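Local coordinates for protein bradyzoite surface antigen BSR4 (Toxoplasma gondii, PDB 2JKS) that is a surface antigen of the bradyzoite stage, a member of the SAG1-related family of surface glycoproteins, and can bind zinc ions, at residues Glu62-Asp67 against Gly86-Leu91; Asp221-Asn226 against Asp268-Val273. One frame throughout, in Å; residues are numbered along the deposited sequence.

Interaction 1 (Glu62-Asp67 against Gly86-Leu91); sequences EQNVCD and GTEVTL
Val65 and Val89 face each other as an antiparallel hydrogen-bonded pair, and their backbones are tied in both directions: Val65 N gives to Val89 O and Val89 N to Val65 O, each bond 2.9 Å long and close to straight. Their side chains leave on the same face of the sheet, where CG2 of Val65 lies 3.9 Å from CG2 of Val89. In both valines chi1 near -60° puts CG2 between the backbone N and the carbonyl carbon, and these two methyls are the ones that meet. Leu91 extends the apolar patch, its CD2 4.0 Å from Val65 CG2, the two side chains crossing at about a right angle. Valine's branch at CB suits the extended strand backbone and sets two methyls close to the sheet, where Val89, Leu91, Phe134 and Trp103 surround those of Val65. The pairing runs on through Cys66 with Glu88 and Asp67 with Thr87, joining the end of strand 53-67 to strand 83-89 in the mixed sheet of the first SRS domain; Cys66 turns to the other face and forms the disulfide to Cys77. At the far end the bonding is less even. Asp67 N reaches Thr87 O at 2.7 Å, whereas the return bond from Thr87 N to Asp67 O stretches to 3.2 Å, its donor standing 47° out of the carbonyl plane. Gly86, with positive phi, brings its CA 3.3 Å from Asp67 O in a CA-H...O contact. On the face of Cys66 and Glu88 the contact is looser and watery: the Asn64 amide and Glu88 carboxylate stack nearly parallel, 9° apart, with a water linking Asn64 ND2 and, weakly, Glu88 OE2. Another water joins Gln63 O to Leu91 N, bridging the backbones where direct pairing has ended.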
# COMPACT_ATOMS: atom_id res chain seq x y z
N GLU A 62 -6.35 -20.14 -1.33
CA GLU A 62 -6.44 -19.69 -2.72
C GLU A 62 -7.52 -18.64 -2.94
O GLU A 62 -7.64 -18.09 -4.04
CB GLU A 62 -6.67 -20.89 -3.64
CG GLU A 62 -5.45 -21.66 -3.93
CD GLU A 62 -5.57 -22.42 -5.23
OE1 GLU A 62 -4.87 -22.03 -6.22
OE2 GLU A 62 -6.35 -23.41 -5.26
N GLN A 63 -8.30 -18.39 -1.90
CA GLN A 63 -9.38 -17.42 -1.95
C GLN A 63 -9.23 -16.34 -0.90
O GLN A 63 -9.52 -15.18 -1.18
CB GLN A 63 -10.76 -18.09 -1.81
CG GLN A 63 -11.18 -18.86 -3.07
CD GLN A 63 -12.67 -19.26 -3.08
OE1 GLN A 63 -13.46 -18.88 -2.18
NE2 GLN A 63 -13.07 -20.02 -4.12
N ASN A 64 -8.76 -16.72 0.28
CA ASN A 64 -8.75 -15.82 1.42
C ASN A 64 -7.39 -15.79 2.15
O ASN A 64 -6.60 -16.72 2.02
CB ASN A 64 -9.86 -16.21 2.42
CG ASN A 64 -11.26 -16.05 1.84
OD1 ASN A 64 -11.73 -14.94 1.59
ND2 ASN A 64 -11.93 -17.18 1.64
N VAL A 65 -7.14 -14.70 2.86
CA VAL A 65 -6.08 -14.62 3.89
C VAL A 65 -6.73 -14.13 5.20
O VAL A 65 -7.91 -13.81 5.21
CB VAL A 65 -4.88 -13.69 3.44
CG1 VAL A 65 -4.22 -14.20 2.15
CG2 VAL A 65 -5.34 -12.25 3.27
N CYS A 66 -5.99 -14.13 6.30
CA CYS A 66 -6.49 -13.59 7.56
C CYS A 66 -6.02 -12.17 7.78
O CYS A 66 -4.85 -11.85 7.58
CB CYS A 66 -6.06 -14.47 8.74
SG CYS A 66 -6.50 -16.18 8.48
N ASP A 67 -6.95 -11.31 8.19
CA ASP A 67 -6.61 -9.95 8.64
C ASP A 67 -6.62 -9.93 10.17
O ASP A 67 -7.69 -9.93 10.78
CB ASP A 67 -7.65 -8.94 8.13
CG ASP A 67 -7.26 -7.49 8.42
OD1 ASP A 67 -6.33 -7.22 9.21
OD2 ASP A 67 -7.89 -6.61 7.82
N GLY A 86 -7.67 -12.93 13.74
CA GLY A 86 -8.61 -12.09 13.06
C GLY A 86 -9.57 -12.84 12.16
O GLY A 86 -10.08 -13.91 12.51
N THR A 87 -9.80 -12.27 10.98
CA THR A 87 -10.88 -12.74 10.12
C THR A 87 -10.44 -12.90 8.68
O THR A 87 -9.48 -12.26 8.24
CB THR A 87 -12.08 -11.81 10.25
OG1 THR A 87 -12.60 -11.92 11.60
CG2 THR A 87 -13.20 -12.19 9.27
N GLU A 88 -11.17 -13.76 7.96
CA GLU A 88 -11.01 -13.95 6.51
C GLU A 88 -11.35 -12.73 5.67
O GLU A 88 -12.45 -12.20 5.74
CB GLU A 88 -11.88 -15.10 6.05
CG GLU A 88 -11.37 -16.45 6.47
CD GLU A 88 -12.24 -17.58 5.96
OE1 GLU A 88 -13.29 -17.32 5.35
OE2 GLU A 88 -11.87 -18.75 6.18
N VAL A 89 -10.39 -12.30 4.85
CA VAL A 89 -10.59 -11.23 3.86
C VAL A 89 -9.99 -11.71 2.53
O VAL A 89 -9.19 -12.64 2.54
CB VAL A 89 -9.90 -9.91 4.33
CG1 VAL A 89 -10.53 -9.42 5.64
CG2 VAL A 89 -8.36 -10.09 4.54
N THR A 90 -10.34 -11.09 1.41
CA THR A 90 -9.63 -11.41 0.18
C THR A 90 -8.38 -10.50 0.14
O THR A 90 -8.33 -9.48 0.89
CB THR A 90 -10.51 -11.28 -1.07
OG1 THR A 90 -10.83 -9.90 -1.28
CG2 THR A 90 -11.81 -12.11 -0.87
N LEU A 91 -7.37 -10.87 -0.64
CA LEU A 91 -6.16 -10.02 -0.71
C LEU A 91 -6.48 -8.69 -1.38
O LEU A 91 -6.03 -7.65 -0.92
CB LEU A 91 -5.03 -10.68 -1.50
CG LEU A 91 -3.96 -11.40 -0.69
CD1 LEU A 91 -2.96 -11.94 -1.69
CD2 LEU A 91 -3.30 -10.49 0.36
O HOH W 1 -7.20 -13.70 -1.68
O HOH W 2 -11.42 -19.60 3.65

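Interaction 2 (Asp221-Asn226 against Asp268-Val273); sequences DSKDVN and DQQFLV
With chi1 at -174°, Leu272 holds CG anti to its backbone N and spreads its two methyls against the turning chain of residues 223-225. Leu272 CD2 comes 3.5 Å from Val225 CA. Leu272 CD1 lies 3.6 Å from Asp224 N, and the same methyl, Leu272 CD1, is 3.7 Å from Lys223 CA. Leucine's forked end suits this place by presenting one methyl to Lys223 and Asp224 and the other to Val225. Val225 answers with its own side chain, Val225 CB sitting 3.8 Å from Leu272 CD2, and the two side chains meet at about a right angle.

The loop follows strand 216-218 and precedes strand 230-232, and it lies against strand 269-277 of the second SRS domain without forming a strand of its own. Polar side chains help shape it. Asp224 OD1 accepts from Asn226 N at 2.9 Å, an Asx turn in which the donor stands well above the carboxylate plane, while OD2 of the same aspartate makes a salt bridge with Arg227. Ser222 OG, which touches Leu272 CD1, lies within hydrogen-bonding reach of both Arg227 O and Asp224 O, and Val225 N is held by Thr302 on strand 301-307.

At the outer end of the contact, Lys223, bent at chi2 and chi4, curls its ammonium over to the amide of Gln270, where Lys223 NZ makes a weak bond of 3.2 Å to Gln270 OE1. The glutamine suits this spot because its amide serves two partners: OE1 accepts from the lysine, while its NE2 bonds to Thr306. The cohesion between the segments therefore rests chiefly on the methyls of Leu272 against the loop backbone, with the lysine-glutamine bond adding a modest, exposed polar clasp.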
# COMPACT_ATOMS: atom_id res chain seq x y z
N ASP A 221 9.04 26.52 1.19
CA ASP A 221 10.26 26.51 2.08
C ASP A 221 10.28 25.35 3.07
O ASP A 221 11.33 24.79 3.36
CB ASP A 221 10.43 27.80 2.92
CG ASP A 221 9.94 29.06 2.23
OD1 ASP A 221 9.84 29.08 0.97
OD2 ASP A 221 9.65 30.05 2.97
N SER A 222 9.12 24.96 3.58
CA SER A 222 9.06 23.84 4.54
C SER A 222 9.47 22.49 3.94
O SER A 222 9.88 21.61 4.66
CB SER A 222 7.63 23.70 5.11
OG SER A 222 6.80 23.00 4.17
N LYS A 223 9.35 22.34 2.61
CA LYS A 223 9.55 21.02 1.94
C LYS A 223 8.79 19.84 2.58
O LYS A 223 9.16 18.67 2.46
CB LYS A 223 11.08 20.73 1.72
CG LYS A 223 11.90 21.89 1.13
CD LYS A 223 11.39 22.41 -0.19
CE LYS A 223 12.43 23.33 -0.96
NZ LYS A 223 11.72 24.46 -1.69
N ASP A 224 7.65 20.13 3.22
CA ASP A 224 6.95 19.11 3.96
C ASP A 224 5.50 19.52 3.98
O ASP A 224 5.12 20.52 4.60
CB ASP A 224 7.53 19.01 5.38
CG ASP A 224 6.88 17.96 6.22
OD1 ASP A 224 5.95 17.23 5.79
OD2 ASP A 224 7.34 17.85 7.35
N VAL A 225 4.67 18.74 3.32
CA VAL A 225 3.23 19.03 3.34
C VAL A 225 2.61 19.03 4.77
O VAL A 225 1.53 19.60 4.97
CB VAL A 225 2.46 18.05 2.38
CG1 VAL A 225 2.32 16.66 2.99
CG2 VAL A 225 1.11 18.62 1.96
N ASN A 226 3.25 18.35 5.72
CA ASN A 226 2.78 18.36 7.10
C ASN A 226 3.01 19.70 7.81
O ASN A 226 2.36 19.96 8.84
CB ASN A 226 3.43 17.25 7.93
CG ASN A 226 2.98 15.87 7.57
OD1 ASN A 226 1.87 15.63 7.09
ND2 ASN A 226 3.84 14.92 7.88
N ASP A 268 10.51 31.98 -12.48
CA ASP A 268 10.34 30.62 -11.91
C ASP A 268 9.66 30.81 -10.55
O ASP A 268 9.98 31.77 -9.83
CB ASP A 268 11.70 29.98 -11.64
CG ASP A 268 12.44 29.58 -12.89
OD1 ASP A 268 11.94 29.82 -13.99
OD2 ASP A 268 13.52 29.01 -12.70
N GLN A 269 8.70 29.95 -10.24
CA GLN A 269 8.04 29.97 -8.93
C GLN A 269 8.05 28.53 -8.39
O GLN A 269 8.27 27.57 -9.12
CB GLN A 269 6.58 30.46 -9.08
CG GLN A 269 6.41 31.78 -9.83
CD GLN A 269 6.93 32.96 -9.02
OE1 GLN A 269 7.03 32.87 -7.79
NE2 GLN A 269 7.25 34.08 -9.72
N GLN A 270 7.81 28.36 -7.10
CA GLN A 270 7.76 26.98 -6.57
C GLN A 270 6.60 27.00 -5.63
O GLN A 270 6.29 28.03 -5.00
CB GLN A 270 8.99 26.62 -5.76
CG GLN A 270 10.28 26.36 -6.52
CD GLN A 270 11.28 25.64 -5.62
OE1 GLN A 270 11.51 26.08 -4.46
NE2 GLN A 270 11.86 24.51 -6.12
N PHE A 271 5.88 25.88 -5.60
CA PHE A 271 4.76 25.74 -4.66
C PHE A 271 4.72 24.29 -4.20
O PHE A 271 5.32 23.41 -4.83
CB PHE A 271 3.42 26.24 -5.23
CG PHE A 271 2.86 25.39 -6.36
CD1 PHE A 271 1.98 24.32 -6.08
CD2 PHE A 271 3.23 25.64 -7.69
CE1 PHE A 271 1.45 23.57 -7.10
CE2 PHE A 271 2.65 24.87 -8.73
CZ PHE A 271 1.78 23.85 -8.44
N LEU A 272 4.03 24.05 -3.07
CA LEU A 272 3.93 22.71 -2.54
C LEU A 272 2.45 22.36 -2.31
O LEU A 272 1.71 23.13 -1.78
CB LEU A 272 4.74 22.65 -1.25
CG LEU A 272 5.02 21.44 -0.41
CD1 LEU A 272 6.24 21.80 0.39
CD2 LEU A 272 3.86 21.07 0.52
N VAL A 273 2.06 21.17 -2.75
CA VAL A 273 0.82 20.56 -2.33
C VAL A 273 1.11 19.07 -2.07
O VAL A 273 2.25 18.63 -2.12
CB VAL A 273 -0.26 20.65 -3.44
CG1 VAL A 273 -0.69 22.08 -3.68
CG2 VAL A 273 0.30 20.05 -4.75

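In the fold
Interaction 1 comes first along the chain and closes before interaction 2 opens; their centres are 40 Å apart, on opposite sides of the chain's centre, and their nearest atoms stay about 24 Å from each other. Each belongs to a different SRS domain. Interaction 1 pairs two neighbouring strands, 53-67 and 83-89, of a six-stranded mixed sheet, whereas interaction 2 lays a loop on strand 269-277, which belongs to the four-stranded sheet of the second domain. They share no strand. The chain is thus two SRS domains in series, each with its own disulfides, and these two contacts are independent in the sense that they do not touch.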